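Local coordinates for protein prolyl 4-hydroxylase (Phytophthora capsici LT1534, PDB 6IUQ) that probably hydroxylates prolyl residues at the 4-position, as an iron(II)-dependent member of the 2-oxoglutarate oxygenase superfamily built on a double-stranded beta-helix, at residues A[155-160]-A[189-194]; A[212-217]-A[277-282]; A[268-273]-A[320-325]; A[37-42]-A[196-201]. One frame throughout, in Å; residues are numbered along the deposited sequence.

Interactions 1 and 2 share the iron(II) ion: His156 and Asp158 come from the first, His215 from the second, and their centres lie about 7 Å apart. The backbone joins them, Phe189 N meeting Leu214 O at 2.8 Å and His156 N meeting His215 O at 2.9 Å. Interaction 3 lies farther out, its centre about 13 Å from that of interaction 2, among C-terminal helices. A salt bridge from Arg323 NH2 to Glu277 OE2 (2.6 Å) ties these two together. Interaction 4 lies about 26 Å from interaction 3, centre to centre; it spans the two beta-sheets, and its Tyr37 packs on Pro190 of interaction 1.

Interaction 1. Residues A[155-160]-A[189-194]; sequences CHYDNP and FPFLQQ. With FE2 (Fe (II) ion), chain C.
Cys155 and Phe189 bring the two segments closest, yet their CA atoms remain 9.4 Å apart, so only side chains bridge the two segments. Neither segment is a regular helix or strand along its length. Residues 190-193 form a type II beta turn closed by Gln193 N to Pro190 O at 2.8 Å, with Leu192 in the turn position that takes a positive phi (70°). Between the segments, Cys155 SG rests 4.5 Å from CE2 of Phe189, a loose apolar touch, SG coming obliquely to the ring. Tyr157 reaches farther. Its CG stands anti to the carbonyl carbon (chi1 -65°), and the ring runs out toward the turn, crossing Phe191 at about a right angle. The hydroxyl ends beside CD1 and CE1, approaching obliquely, with Tyr157 OH 3.9 Å from Phe191 CD1; the approach is purely van der Waals, since this hydroxyl has its polar partner in Gln267 OE1. Leu192 CD2 covers one face of the Phe191 ring, 3.8 Å above its plane and offset toward the rim. Two alternate residues, His156 and Asp158, bind the metal. His156 NE2 binds the iron at 2.3 Å, while ND1 of the same ring is hydrogen-bonded to Pro154 O, which restrains its rotation. Asp158 binds through one oxygen: OD1 is 2.4 Å from the iron, whereas OD2 turns to Thr169 OG1 and Trp230 NE1, two second-shell donors that position the carboxylate. With His215 completing the set, this is the His-X-Asp...His iron site of 2-oxoglutarate oxygenases, with Tyr157, between the two ligands, packed on Phe191 of the beta turn.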
# COMPACT_ATOMS: atom_id res chain seq x y z
N CYS A 155 -1.67 3.65 -11.34
CA CYS A 155 -0.77 2.59 -10.88
C CYS A 155 0.43 3.25 -10.25
O CYS A 155 0.95 4.21 -10.82
CB CYS A 155 -0.31 1.70 -12.03
SG CYS A 155 -1.60 0.75 -12.80
N HIS A 156 0.88 2.77 -9.10
CA HIS A 156 2.02 3.41 -8.46
C HIS A 156 2.68 2.51 -7.43
O HIS A 156 2.11 1.50 -7.02
CB HIS A 156 1.60 4.73 -7.75
CG HIS A 156 0.56 4.54 -6.67
ND1 HIS A 156 -0.66 3.97 -6.92
CD2 HIS A 156 0.59 4.76 -5.34
CE1 HIS A 156 -1.37 3.93 -5.81
NE2 HIS A 156 -0.63 4.39 -4.83
N TYR A 157 3.87 2.92 -7.00
CA TYR A 157 4.51 2.39 -5.79
C TYR A 157 4.37 3.45 -4.68
O TYR A 157 4.47 4.64 -4.96
CB TYR A 157 5.99 2.07 -6.06
CG TYR A 157 6.22 0.95 -7.05
CD1 TYR A 157 6.12 1.16 -8.43
CD2 TYR A 157 6.56 -0.33 -6.61
CE1 TYR A 157 6.34 0.12 -9.33
CE2 TYR A 157 6.79 -1.36 -7.51
CZ TYR A 157 6.67 -1.14 -8.86
OH TYR A 157 6.89 -2.17 -9.74
N ASP A 158 4.10 3.02 -3.45
CA ASP A 158 3.97 3.94 -2.31
C ASP A 158 5.26 4.71 -2.03
O ASP A 158 5.22 5.85 -1.56
CB ASP A 158 3.51 3.19 -1.06
CG ASP A 158 2.06 3.09 -1.03
OD1 ASP A 158 1.45 3.59 -1.99
OD2 ASP A 158 1.48 2.57 -0.07
N ASN A 159 6.39 4.08 -2.34
CA ASN A 159 7.68 4.74 -2.40
C ASN A 159 8.18 4.65 -3.84
O ASN A 159 8.71 3.62 -4.24
CB ASN A 159 8.67 4.08 -1.42
CG ASN A 159 10.00 4.82 -1.31
OD1 ASN A 159 10.41 5.57 -2.20
ND2 ASN A 159 10.70 4.58 -0.20
N PRO A 160 7.99 5.73 -4.62
CA PRO A 160 8.42 5.79 -6.03
C PRO A 160 9.91 6.06 -6.23
O PRO A 160 10.43 5.96 -7.33
CB PRO A 160 7.59 6.94 -6.61
CG PRO A 160 7.17 7.78 -5.42
CD PRO A 160 7.20 6.90 -4.20
N PHE A 189 0.08 -5.91 -7.86
CA PHE A 189 0.77 -6.53 -8.99
C PHE A 189 2.15 -7.04 -8.57
O PHE A 189 3.16 -6.41 -8.88
CB PHE A 189 0.95 -5.54 -10.15
CG PHE A 189 -0.34 -5.05 -10.74
CD1 PHE A 189 -1.04 -5.83 -11.65
CD2 PHE A 189 -0.84 -3.80 -10.41
CE1 PHE A 189 -2.25 -5.37 -12.22
CE2 PHE A 189 -2.04 -3.32 -10.97
CZ PHE A 189 -2.75 -4.12 -11.88
N PRO A 190 2.19 -8.16 -7.84
CA PRO A 190 3.51 -8.77 -7.57
C PRO A 190 4.21 -8.96 -8.92
O PRO A 190 3.60 -9.53 -9.83
CB PRO A 190 3.16 -10.12 -6.91
CG PRO A 190 1.74 -9.99 -6.48
CD PRO A 190 1.07 -9.00 -7.38
N PHE A 191 5.44 -8.46 -9.05
CA PHE A 191 6.00 -8.16 -10.37
C PHE A 191 6.08 -9.42 -11.24
O PHE A 191 6.68 -10.43 -10.85
CB PHE A 191 7.39 -7.51 -10.22
CG PHE A 191 7.83 -6.66 -11.41
CD1 PHE A 191 7.14 -5.51 -11.75
CD2 PHE A 191 8.94 -7.01 -12.15
CE1 PHE A 191 7.55 -4.73 -12.82
CE2 PHE A 191 9.35 -6.23 -13.24
CZ PHE A 191 8.65 -5.09 -13.56
N LEU A 192 5.42 -9.35 -12.41
CA LEU A 192 5.34 -10.43 -13.40
C LEU A 192 4.46 -11.62 -12.97
O LEU A 192 4.41 -12.61 -13.67
CB LEU A 192 6.73 -10.96 -13.77
CG LEU A 192 7.83 -9.94 -14.14
CD1 LEU A 192 9.06 -10.70 -14.56
CD2 LEU A 192 7.37 -8.96 -15.25
N GLN A 193 3.77 -11.53 -11.83
CA GLN A 193 2.88 -12.61 -11.40
C GLN A 193 1.46 -12.28 -11.78
O GLN A 193 1.20 -11.24 -12.36
CB GLN A 193 2.93 -12.83 -9.88
CG GLN A 193 4.31 -13.01 -9.29
CD GLN A 193 5.15 -14.00 -10.06
OE1 GLN A 193 6.29 -13.72 -10.39
NE2 GLN A 193 4.58 -15.17 -10.36
N GLN A 194 0.53 -13.15 -11.42
CA GLN A 194 -0.88 -12.84 -11.55
C GLN A 194 -1.24 -11.74 -10.57
O GLN A 194 -0.77 -11.76 -9.44
CB GLN A 194 -1.75 -14.08 -11.31
CG GLN A 194 -2.07 -14.87 -12.57
CD GLN A 194 -2.64 -13.99 -13.71
OE1 GLN A 194 -1.90 -13.32 -14.46
NE2 GLN A 194 -3.96 -13.95 -13.80
FE FE2 C . -0.88 3.60 -2.64

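Interaction 2. Residues A[212-217]-A[277-282]. With FE2 (Fe (II) ion), chain C.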
# COMPACT_ATOMS: atom_id res chain seq x y z
N TRP A 212 8.64 -1.95 -3.37
CA TRP A 212 8.56 -2.86 -4.51
C TRP A 212 7.25 -3.60 -4.71
O TRP A 212 7.26 -4.69 -5.28
CB TRP A 212 9.70 -3.89 -4.48
CG TRP A 212 9.98 -4.68 -3.23
CD1 TRP A 212 10.83 -4.32 -2.20
CD2 TRP A 212 9.53 -6.00 -2.92
NE1 TRP A 212 10.89 -5.32 -1.27
CE2 TRP A 212 10.10 -6.36 -1.67
CE3 TRP A 212 8.67 -6.91 -3.55
CZ2 TRP A 212 9.86 -7.60 -1.05
CZ3 TRP A 212 8.43 -8.14 -2.94
CH2 TRP A 212 9.03 -8.48 -1.70
N MSE A 213 6.14 -3.02 -4.28
CA MSE A 213 4.83 -3.57 -4.61
C MSE A 213 3.98 -2.60 -5.44
O MSE A 213 3.40 -1.64 -4.91
CB MSE A 213 4.08 -3.97 -3.34
CG MSE A 213 2.71 -4.54 -3.60
SE MSE A 213 2.74 -6.11 -4.80
CE MSE A 213 3.97 -7.25 -3.81
N LEU A 214 3.87 -2.87 -6.73
CA LEU A 214 3.04 -2.07 -7.62
C LEU A 214 1.57 -2.30 -7.27
O LEU A 214 1.17 -3.43 -6.98
CB LEU A 214 3.32 -2.41 -9.10
CG LEU A 214 2.52 -1.61 -10.14
CD1 LEU A 214 2.99 -0.17 -10.20
CD2 LEU A 214 2.58 -2.26 -11.53
N HIS A 215 0.77 -1.23 -7.26
CA HIS A 215 -0.66 -1.39 -6.95
C HIS A 215 -1.47 -0.23 -7.48
O HIS A 215 -0.93 0.77 -7.94
CB HIS A 215 -0.90 -1.54 -5.44
CG HIS A 215 -0.47 -0.35 -4.64
ND1 HIS A 215 0.85 -0.07 -4.36
CD2 HIS A 215 -1.19 0.65 -4.08
CE1 HIS A 215 0.92 1.03 -3.64
NE2 HIS A 215 -0.30 1.50 -3.46
N ARG A 216 -2.79 -0.39 -7.43
CA ARG A 216 -3.72 0.68 -7.70
C ARG A 216 -4.98 0.37 -6.92
O ARG A 216 -5.20 -0.77 -6.48
CB ARG A 216 -4.03 0.81 -9.20
CG ARG A 216 -4.83 -0.37 -9.78
CD ARG A 216 -5.06 -0.23 -11.28
NE ARG A 216 -5.56 -1.49 -11.89
CZ ARG A 216 -5.64 -1.72 -13.20
NH1 ARG A 216 -5.27 -0.79 -14.09
NH2 ARG A 216 -6.11 -2.88 -13.63
N VAL A 217 -5.81 1.39 -6.77
CA VAL A 217 -7.12 1.23 -6.16
C VAL A 217 -8.18 1.23 -7.26
O VAL A 217 -8.14 2.07 -8.16
CB VAL A 217 -7.36 2.35 -5.13
CG1 VAL A 217 -8.76 2.31 -4.59
CG2 VAL A 217 -6.35 2.25 -3.96
N GLU A 277 -0.36 -1.40 -20.28
CA GLU A 277 -1.80 -1.50 -20.47
C GLU A 277 -2.54 -1.09 -19.19
O GLU A 277 -3.50 -0.31 -19.24
CB GLU A 277 -2.21 -2.92 -20.88
CG GLU A 277 -1.58 -3.42 -22.19
CD GLU A 277 -0.08 -3.69 -22.06
OE1 GLU A 277 0.43 -3.85 -20.91
OE2 GLU A 277 0.61 -3.73 -23.10
N GLU A 278 -2.07 -1.61 -18.06
CA GLU A 278 -2.66 -1.28 -16.76
C GLU A 278 -2.51 0.20 -16.39
O GLU A 278 -3.47 0.84 -15.97
CB GLU A 278 -2.06 -2.15 -15.66
CG GLU A 278 -2.56 -3.58 -15.65
CD GLU A 278 -1.86 -4.49 -16.65
OE1 GLU A 278 -0.77 -4.15 -17.15
OE2 GLU A 278 -2.40 -5.58 -16.94
N TYR A 279 -1.31 0.74 -16.53
CA TYR A 279 -1.09 2.18 -16.34
C TYR A 279 -2.00 3.02 -17.25
O TYR A 279 -2.64 3.97 -16.80
CB TYR A 279 0.36 2.54 -16.61
CG TYR A 279 1.34 2.37 -15.47
CD1 TYR A 279 1.89 1.13 -15.17
CD2 TYR A 279 1.80 3.47 -14.75
CE1 TYR A 279 2.84 0.98 -14.14
CE2 TYR A 279 2.75 3.34 -13.73
CZ TYR A 279 3.26 2.09 -13.44
OH TYR A 279 4.19 1.94 -12.44
N TYR A 280 -2.05 2.67 -18.53
CA TYR A 280 -2.86 3.42 -19.48
C TYR A 280 -4.36 3.33 -19.14
O TYR A 280 -5.06 4.35 -19.13
CB TYR A 280 -2.61 2.93 -20.91
CG TYR A 280 -3.31 3.75 -21.98
CD1 TYR A 280 -2.75 4.91 -22.48
CD2 TYR A 280 -4.55 3.35 -22.50
CE1 TYR A 280 -3.38 5.67 -23.46
CE2 TYR A 280 -5.19 4.09 -23.48
CZ TYR A 280 -4.60 5.25 -23.95
OH TYR A 280 -5.23 6.00 -24.91
N GLU A 281 -4.85 2.14 -18.83
CA GLU A 281 -6.26 2.03 -18.47
C GLU A 281 -6.61 2.86 -17.23
O GLU A 281 -7.66 3.51 -17.20
CB GLU A 281 -6.67 0.58 -18.23
CG GLU A 281 -8.10 0.29 -18.68
CD GLU A 281 -8.37 0.70 -20.15
OE1 GLU A 281 -7.47 0.53 -21.00
OE2 GLU A 281 -9.49 1.17 -20.44
N SER A 282 -5.73 2.88 -16.24
CA SER A 282 -5.98 3.72 -15.07
C SER A 282 -6.06 5.17 -15.50
O SER A 282 -6.91 5.90 -15.02
CB SER A 282 -4.89 3.54 -14.00
OG SER A 282 -5.11 2.36 -13.25
FE FE2 C . -0.88 3.60 -2.64
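Leu214 and Arg216, the neighbours of iron ligand His215 on strand 214-217, fasten the metal-binding edge of the beta-core to helix 276-287. Strand and helix run in nearly the same direction, 25° apart, with their axes 10.7 Å from each other at closest approach. Arg216 carries most of the contact. Its chain is extended from CG to NE and brings the guanidinium edge to the helix turn Glu278-Ser282, where NH1 gives a hydrogen bond to Ser282 OG at 3.3 Å; the N-H...O angle is 154° and the hydroxyl lies 18° out of the guanidinium plane. NH1 also comes 3.1 Å from Glu278 O, but at an angle too poor for a bond, and that carbonyl already accepts Ser282 N within the helix. The other end of the guanidinium is held by Gln187 OE1. Glu278 meets Arg216 with its methylene groups and bends its carboxylate away to a salt bridge with Arg326. Next to it, Leu214 CD1 packs 3.3 Å from Tyr279 OH, a hydroxyl hydrogen-bonded to Ser271 OG. On the metal side, His215 NE2 binds the iron at 2.3 Å. ND1 donates to O of Met213 (modelled as selenomethionine) at 3.0 Å, the acceptor lying in the ring plane, a bond that fixes the imidazole's rotation. Such a distal histidine on a core strand completes the facial triad of the double-stranded beta-helix, here with a C-terminal helix packed along that strand.

Interaction 3. Residues A[268-273]-A[320-325]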
# COMPACT_ATOMS: atom_id res chain seq x y z
N ARG A 268 10.78 -0.54 -10.35
CA ARG A 268 10.10 0.74 -10.53
C ARG A 268 10.54 1.48 -11.81
O ARG A 268 9.81 2.31 -12.36
CB ARG A 268 10.32 1.64 -9.30
CG ARG A 268 9.84 0.99 -8.00
CD ARG A 268 10.17 1.80 -6.76
NE ARG A 268 11.60 1.86 -6.53
CZ ARG A 268 12.17 2.54 -5.53
NH1 ARG A 268 11.43 3.22 -4.66
NH2 ARG A 268 13.48 2.54 -5.41
N LEU A 269 11.74 1.14 -12.28
CA LEU A 269 12.27 1.70 -13.51
C LEU A 269 11.72 0.98 -14.72
O LEU A 269 12.02 1.37 -15.84
CB LEU A 269 13.80 1.61 -13.53
CG LEU A 269 14.51 2.15 -12.29
CD1 LEU A 269 15.98 1.75 -12.30
CD2 LEU A 269 14.36 3.66 -12.18
N LEU A 270 10.95 -0.08 -14.51
CA LEU A 270 10.53 -0.93 -15.61
C LEU A 270 9.04 -1.13 -15.64
O LEU A 270 8.51 -1.62 -16.64
CB LEU A 270 11.20 -2.29 -15.52
CG LEU A 270 12.72 -2.32 -15.34
CD1 LEU A 270 13.14 -3.74 -14.99
CD2 LEU A 270 13.41 -1.85 -16.59
N SER A 271 8.37 -0.74 -14.56
CA SER A 271 6.96 -1.10 -14.37
C SER A 271 6.03 -0.46 -15.39
O SER A 271 5.05 -1.08 -15.81
CB SER A 271 6.49 -0.74 -12.95
OG SER A 271 6.50 0.67 -12.76
N ARG A 272 6.31 0.78 -15.79
CA ARG A 272 5.40 1.45 -16.71
C ARG A 272 5.47 0.77 -18.07
O ARG A 272 4.45 0.61 -18.74
CB ARG A 272 5.72 2.94 -16.83
CG ARG A 272 4.69 3.72 -17.65
CD ARG A 272 4.97 5.21 -17.63
NE ARG A 272 4.90 5.78 -16.29
CZ ARG A 272 3.80 6.28 -15.73
NH1 ARG A 272 2.64 6.27 -16.40
NH2 ARG A 272 3.86 6.78 -14.50
N GLY A 273 6.66 0.33 -18.46
CA GLY A 273 6.83 -0.49 -19.66
C GLY A 273 6.18 -1.86 -19.53
O GLY A 273 5.39 -2.27 -20.37
N GLN A 320 10.25 -6.08 -23.16
CA GLN A 320 9.43 -7.02 -23.93
C GLN A 320 9.62 -8.47 -23.48
O GLN A 320 8.67 -9.24 -23.47
CB GLN A 320 9.73 -6.91 -25.44
CG GLN A 320 9.14 -5.67 -26.13
CD GLN A 320 7.69 -5.85 -26.58
OE1 GLN A 320 6.88 -6.47 -25.90
NE2 GLN A 320 7.36 -5.29 -27.75
N ARG A 321 10.85 -8.84 -23.14
CA ARG A 321 11.10 -10.17 -22.57
C ARG A 321 10.41 -10.33 -21.23
O ARG A 321 9.87 -11.39 -20.93
CB ARG A 321 12.60 -10.43 -22.41
CG ARG A 321 13.30 -10.60 -23.74
CD ARG A 321 14.50 -11.49 -23.62
NE ARG A 321 15.15 -11.67 -24.91
CZ ARG A 321 14.92 -12.70 -25.73
NH1 ARG A 321 14.06 -13.65 -25.39
NH2 ARG A 321 15.56 -12.76 -26.89
N LEU A 322 10.41 -9.28 -20.42
CA LEU A 322 9.68 -9.34 -19.15
C LEU A 322 8.20 -9.45 -19.41
O LEU A 322 7.50 -10.18 -18.70
CB LEU A 322 9.98 -8.12 -18.28
CG LEU A 322 11.47 -7.98 -17.92
CD1 LEU A 322 11.68 -6.74 -17.08
CD2 LEU A 322 11.96 -9.21 -17.19
N ARG A 323 7.70 -8.74 -20.41
CA ARG A 323 6.28 -8.81 -20.72
C ARG A 323 5.91 -10.22 -21.19
O ARG A 323 4.84 -10.73 -20.87
CB ARG A 323 5.90 -7.77 -21.77
CG ARG A 323 5.91 -6.36 -21.22
CD ARG A 323 5.75 -5.34 -22.30
NE ARG A 323 4.58 -5.65 -23.09
CZ ARG A 323 3.34 -5.24 -22.82
NH1 ARG A 323 3.10 -4.46 -21.77
NH2 ARG A 323 2.35 -5.60 -23.61
N ASP A 324 6.83 -10.87 -21.91
CA ASP A 324 6.64 -12.26 -22.31
C ASP A 324 6.58 -13.24 -21.12
O ASP A 324 5.79 -14.18 -21.12
CB ASP A 324 7.76 -12.67 -23.26
CG ASP A 324 7.53 -12.18 -24.68
OD1 ASP A 324 6.36 -12.16 -25.11
OD2 ASP A 324 8.52 -11.81 -25.36
N VAL A 325 7.42 -13.03 -20.12
CA VAL A 325 7.38 -13.82 -18.90
C VAL A 325 6.03 -13.67 -18.20
O VAL A 325 5.44 -14.64 -17.72
CB VAL A 325 8.49 -13.41 -17.92
CG1 VAL A 325 8.31 -14.12 -16.60
CG2 VAL A 325 9.87 -13.71 -18.52
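Leu270 and Leu322 adopt the same first torsion, chi1 -51° and -60°, which sets each CG anti to its own carbonyl carbon and leads the branches out from the main chain toward the other segment. There the two side chains cross at about a right angle, and CD1 of Leu270 meets CD1 of Leu322 at 3.9 Å. The CA atoms behind them are 9.2 Å apart, and one methyl of each residue makes the contact. Arg323, one residue on, comes round the side: its chain bends at chi3 (53°) and swings the guanidinium back to Gly273. NH1 gives a weak hydrogen bond to Gly273 O at 3.5 Å, the carbonyl lying at the guanidinium edge, and Arg323 CD packs against the same oxygen at 3.6 Å. The stronger hold on this arginine is Glu277, so the guanidinium spans the short helix 271-274 and the start of helix 276-287. All of this belongs to the helical C-terminal region that flanks the beta-core, where helix 313-328 returns to pack on the chain leading into helix 271-274. Leu270, at the N-cap position, also rests on Leu315, Phe318 and Ile319 of the long helix. Leu322 has Leu258 and Leu261 of helix 254-262 as further neighbours. Toward the core, Ser271 and Arg268 both touch Tyr157, and Arg268 NH1 donates to Asn159 O in the loop that carries two iron ligands.

Interaction 4. Residues A[37-42]-A[196-201]; sequences YVVIDD and VTVAPK
Tyr37 and Val39 face Val196 and Val198 between two beta-sheets, and the two strands, which run roughly the same way, meet through side chains alone. Val39 and Val198 meet tip to tip, CG2 of Val39 lying 4.0 Å from CG1 of Val198 although their CA atoms stand 8.2 Å apart. Where the strands lie farther apart, Tyr37 spans the distance. Its chi1 of 70° places CG between the backbone N and the carbonyl carbon and drops the ring toward the opposing strand, where the hydroxyl oxygen touches Val196 CG2 at 3.6 Å. The ring and the valine pass each other at a slant. At the far end, Asp41 OD1 and Lys201 NZ remain 6.5 Å apart; Arg204 instead links the segments, with NE in a salt bridge to Asp41 OD1 and NH1 donating to Ala199 O. Strand 37-40 is an outermost strand of the six-stranded sheet, bonded to strand 204-209 through Val38 and Ile40, whose side chains pack on helix 26-35. Strand 196-198 borders the smaller sheet beside strand 186-189, and Tyr37 touches Phe208 of one sheet and Leu188 of the other.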
# COMPACT_ATOMS: atom_id res chain seq x y z
N TYR A 37 3.44 -8.91 -0.03
CA TYR A 37 2.22 -8.45 0.60
C TYR A 37 1.69 -9.53 1.50
O TYR A 37 2.02 -10.70 1.32
CB TYR A 37 1.16 -8.12 -0.43
CG TYR A 37 0.64 -9.38 -1.11
CD1 TYR A 37 1.32 -9.93 -2.18
CD2 TYR A 37 -0.51 -10.01 -0.67
CE1 TYR A 37 0.88 -11.06 -2.79
CE2 TYR A 37 -0.96 -11.16 -1.29
CZ TYR A 37 -0.26 -11.68 -2.35
OH TYR A 37 -0.70 -12.82 -2.98
N VAL A 38 0.79 -9.17 2.40
CA VAL A 38 0.07 -10.16 3.16
C VAL A 38 -1.26 -9.57 3.65
O VAL A 38 -1.34 -8.37 3.94
CB VAL A 38 0.94 -10.68 4.33
CG1 VAL A 38 1.33 -9.54 5.29
CG2 VAL A 38 0.25 -11.83 5.06
N VAL A 39 -2.31 -10.39 3.67
CA VAL A 39 -3.65 -9.99 4.07
C VAL A 39 -4.03 -10.61 5.42
O VAL A 39 -3.82 -11.80 5.64
CB VAL A 39 -4.69 -10.40 3.03
CG1 VAL A 39 -6.10 -10.04 3.51
CG2 VAL A 39 -4.37 -9.75 1.66
N ILE A 40 -4.56 -9.80 6.34
CA ILE A 40 -4.97 -10.29 7.65
C ILE A 40 -6.42 -9.93 7.94
O ILE A 40 -6.76 -8.76 8.11
CB ILE A 40 -4.11 -9.71 8.78
CG1 ILE A 40 -2.65 -9.57 8.34
CG2 ILE A 40 -4.23 -10.56 10.05
CD1 ILE A 40 -1.76 -9.07 9.44
N ASP A 41 -7.29 -10.94 7.99
CA ASP A 41 -8.70 -10.73 8.26
C ASP A 41 -8.95 -10.67 9.75
O ASP A 41 -8.25 -11.31 10.54
CB ASP A 41 -9.54 -11.83 7.62
CG ASP A 41 -9.66 -11.67 6.11
OD1 ASP A 41 -10.02 -10.56 5.65
OD2 ASP A 41 -9.38 -12.64 5.39
N ASP A 42 -9.96 -9.87 10.12
CA ASP A 42 -10.41 -9.69 11.50
C ASP A 42 -9.26 -9.40 12.46
O ASP A 42 -9.13 -9.99 13.52
CB ASP A 42 -11.22 -10.93 11.93
CG ASP A 42 -12.41 -11.17 11.03
OD1 ASP A 42 -13.32 -10.30 10.98
OD2 ASP A 42 -12.45 -12.22 10.34
N VAL A 196 -3.40 -9.54 -7.85
CA VAL A 196 -4.21 -9.93 -6.71
C VAL A 196 -5.18 -8.82 -6.34
O VAL A 196 -4.79 -7.68 -6.06
CB VAL A 196 -3.33 -10.28 -5.51
CG1 VAL A 196 -4.20 -10.69 -4.33
CG2 VAL A 196 -2.34 -11.39 -5.88
N THR A 197 -6.47 -9.15 -6.33
CA THR A 197 -7.48 -8.17 -5.99
C THR A 197 -8.01 -8.45 -4.59
O THR A 197 -8.45 -9.56 -4.29
CB THR A 197 -8.59 -8.17 -7.03
OG1 THR A 197 -7.99 -7.91 -8.30
CG2 THR A 197 -9.61 -7.08 -6.73
N VAL A 198 -7.94 -7.44 -3.75
CA VAL A 198 -8.24 -7.56 -2.33
C VAL A 198 -9.40 -6.63 -1.96
O VAL A 198 -9.28 -5.41 -2.03
CB VAL A 198 -6.99 -7.21 -1.48
CG1 VAL A 198 -7.26 -7.45 0.01
CG2 VAL A 198 -5.79 -8.03 -1.95
N ALA A 199 -10.53 -7.22 -1.58
CA ALA A 199 -11.70 -6.44 -1.21
C ALA A 199 -11.43 -5.66 0.08
O ALA A 199 -10.76 -6.17 0.97
CB ALA A 199 -12.93 -7.35 -1.04
N PRO A 200 -11.94 -4.44 0.18
CA PRO A 200 -11.69 -3.64 1.39
C PRO A 200 -12.66 -3.98 2.54
O PRO A 200 -13.41 -3.12 3.00
CB PRO A 200 -11.88 -2.21 0.90
CG PRO A 200 -12.99 -2.36 -0.11
CD PRO A 200 -12.74 -3.69 -0.80
N LYS A 201 -12.65 -5.22 2.99
CA LYS A 201 -13.56 -5.64 4.05
C LYS A 201 -13.22 -5.04 5.40
O LYS A 201 -12.05 -4.79 5.71
CB LYS A 201 -13.59 -7.16 4.14
CG LYS A 201 -14.10 -7.76 2.87
CD LYS A 201 -14.30 -9.25 2.96
CE LYS A 201 -15.18 -9.69 1.77
NZ LYS A 201 -14.88 -11.08 1.35